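Local coordinates for 7beta-hydroxysteroid dehydrogenase (Collinsella aerofaciens, PDB 5FYD), which catalyses the NADPH-dependent reduction of the 7-oxo group of 7-oxolithocholate to ursodeoxycholate, acting as a homodimer, at residues A137-S142 with E182-G187. Sequence-based numbering, arbitrary orientation.
Sequences AVINVS and EVITLG
Neighbouring parallel strands of the Rossmann-type sheet of a short-chain dehydrogenase meet here, 137-142 beside 182-186, their axes 4.6 Å apart at closest and inclined by 26°. Five backbone hydrogen bonds zip them together: Glu182 N to Val138 O, Asn140 N to Glu182 O, Ile184 N to Asn140 O, Ser142 N to Ile184 O and Leu186 N to Ser142 O. The carbonyl geometry changes along this ladder. Ile184 N meets Asn140 O almost head-on, whereas Leu186 N sits 50° out of the plane of the Ser142 carbonyl. On the face carrying Ile139, Val141, Glu182 and Ile184, the two isoleucines lie side by side, CG2 of Ile139 3.8 Å from CG2 of Ile184. CG1 of Ile184 runs anti to its N (chi1 -177°) and carries the chain end away, which leaves CG2 between N and the carbonyl carbon. The face of Asn140, Ser142, Val183 and Thr185 packs on helix 154-173, with helix 105-132 reaching Asn140. Asn140 ND2 binds Thr167 OG1 and its OD1 accepts from Tyr90 N; Ser142 OG binds the carbonyl oxygen of Lys160, by similarity the lysine assisting the probable proton acceptor Tyr156, and Lys160 NZ reaches Val141 O. Across the contact, Ser142 CB approaches Thr185 OG1 at 3.6 Å. Near NADP(+)-binding Val20, CD1 of Leu186 crosses to CG1 of Val141, 3.5 Å away.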
loop_
_atom_site.group_PDB
_atom_site.type_symbol
_atom_site.label_atom_id
_atom_site.label_comp_id
_atom_site.label_asym_id
_atom_site.label_seq_id
_atom_site.Cartn_x
_atom_site.Cartn_y
_atom_site.Cartn_z
ATOM N N ALA A 137 -8.587 8.619 29.656
ATOM C CA ALA A 137 -8.434 7.334 28.996
ATOM C C ALA A 137 -7.410 7.384 27.897
ATOM O O ALA A 137 -7.274 8.401 27.211
ATOM C CB ALA A 137 -9.760 6.886 28.451
ATOM N N VAL A 138 -6.673 6.291 27.735
ATOM C CA VAL A 138 -5.730 6.150 26.647
ATOM C C VAL A 138 -5.978 4.806 25.986
ATOM O O VAL A 138 -6.058 3.787 26.678
ATOM C CB VAL A 138 -4.270 6.169 27.131
ATOM C CG1 VAL A 138 -3.300 5.974 25.945
ATOM C CG2 VAL A 138 -3.970 7.464 27.865
ATOM N N ILE A 139 -6.095 4.799 24.664
ATOM C CA ILE A 139 -6.058 3.545 23.888
ATOM C C ILE A 139 -4.972 3.701 22.867
ATOM O O ILE A 139 -5.097 4.510 21.969
ATOM C CB ILE A 139 -7.394 3.237 23.175
ATOM C CG1 ILE A 139 -8.521 3.070 24.201
ATOM C CG2 ILE A 139 -7.253 1.985 22.287
ATOM C CD1 ILE A 139 -9.901 2.963 23.567
ATOM N N ASN A 140 -3.894 2.948 23.011
ATOM C CA ASN A 140 -2.832 2.984 22.031
ATOM C C ASN A 140 -2.939 1.783 21.111
ATOM O O ASN A 140 -3.430 0.727 21.491
ATOM C CB ASN A 140 -1.464 3.031 22.693
ATOM C CG ASN A 140 -1.240 4.300 23.451
ATOM O OD1 ASN A 140 -1.676 5.377 23.035
ATOM N ND2 ASN A 140 -0.551 4.195 24.584
ATOM N N VAL A 141 -2.474 1.962 19.884
ATOM C CA VAL A 141 -2.604 0.953 18.842
ATOM C C VAL A 141 -1.272 0.260 18.594
ATOM O O VAL A 141 -0.260 0.906 18.302
ATOM C CB VAL A 141 -3.137 1.608 17.565
ATOM C CG1 VAL A 141 -3.262 0.587 16.437
ATOM C CG2 VAL A 141 -4.467 2.271 17.865
ATOM N N SER A 142 -1.265 -1.056 18.754
ATOM C CA SER A 142 -0.142 -1.885 18.336
ATOM C C SER A 142 -0.498 -2.758 17.128
ATOM O O SER A 142 -1.572 -2.613 16.502
ATOM C CB SER A 142 0.362 -2.706 19.525
ATOM O OG SER A 142 1.614 -3.304 19.235
ATOM N N GLU A 182 -5.605 1.105 27.767
ATOM C CA GLU A 182 -5.687 -0.141 27.013
ATOM C C GLU A 182 -4.767 -0.061 25.812
ATOM O O GLU A 182 -4.579 1.010 25.243
ATOM C CB GLU A 182 -7.115 -0.374 26.543
ATOM C CG GLU A 182 -7.392 -1.710 25.854
ATOM C CD GLU A 182 -8.704 -1.678 25.089
ATOM O OE1 GLU A 182 -9.682 -1.055 25.581
ATOM O OE2 GLU A 182 -8.735 -2.226 23.973
ATOM N N VAL A 183 -4.180 -1.185 25.457
ATOM C CA VAL A 183 -3.589 -1.343 24.127
ATOM C C VAL A 183 -4.414 -2.313 23.307
ATOM O O VAL A 183 -4.787 -3.390 23.781
ATOM C CB VAL A 183 -2.099 -1.733 24.158
ATOM C CG1 VAL A 183 -1.794 -2.919 25.071
ATOM C CG2 VAL A 183 -1.557 -1.977 22.739
ATOM N N ILE A 184 -4.697 -1.921 22.068
ATOM C CA ILE A 184 -5.390 -2.783 21.120
ATOM C C ILE A 184 -4.388 -3.118 20.020
ATOM O O ILE A 184 -3.830 -2.219 19.394
ATOM C CB ILE A 184 -6.686 -2.167 20.562
ATOM C CG1 ILE A 184 -7.386 -3.179 19.633
ATOM C CG2 ILE A 184 -6.473 -0.844 19.822
ATOM C CD1 ILE A 184 -8.646 -3.757 20.187
ATOM N N THR A 185 -4.200 -4.409 19.780
ATOM C CA THR A 185 -3.240 -4.912 18.814
ATOM C C THR A 185 -3.979 -5.358 17.546
ATOM O O THR A 185 -4.848 -6.237 17.602
ATOM C CB THR A 185 -2.431 -6.066 19.430
ATOM O OG1 THR A 185 -1.625 -5.550 20.510
ATOM C CG2 THR A 185 -1.550 -6.703 18.407
ATOM N N LEU A 186 -3.641 -4.738 16.416
ATOM C CA LEU A 186 -4.365 -4.945 15.164
ATOM C C LEU A 186 -3.630 -5.922 14.284
ATOM O O LEU A 186 -2.412 -5.992 14.309
ATOM C CB LEU A 186 -4.487 -3.641 14.409
ATOM C CG LEU A 186 -5.079 -2.468 15.195
ATOM C CD1 LEU A 186 -5.289 -1.276 14.266
ATOM C CD2 LEU A 186 -6.348 -2.871 15.906
ATOM N N GLY A 187 -4.383 -6.654 13.481
ATOM C CA GLY A 187 -3.816 -7.450 12.430
ATOM C C GLY A 187 -4.079 -6.702 11.139
ATOM O O GLY A 187 -4.102 -5.476 11.090
#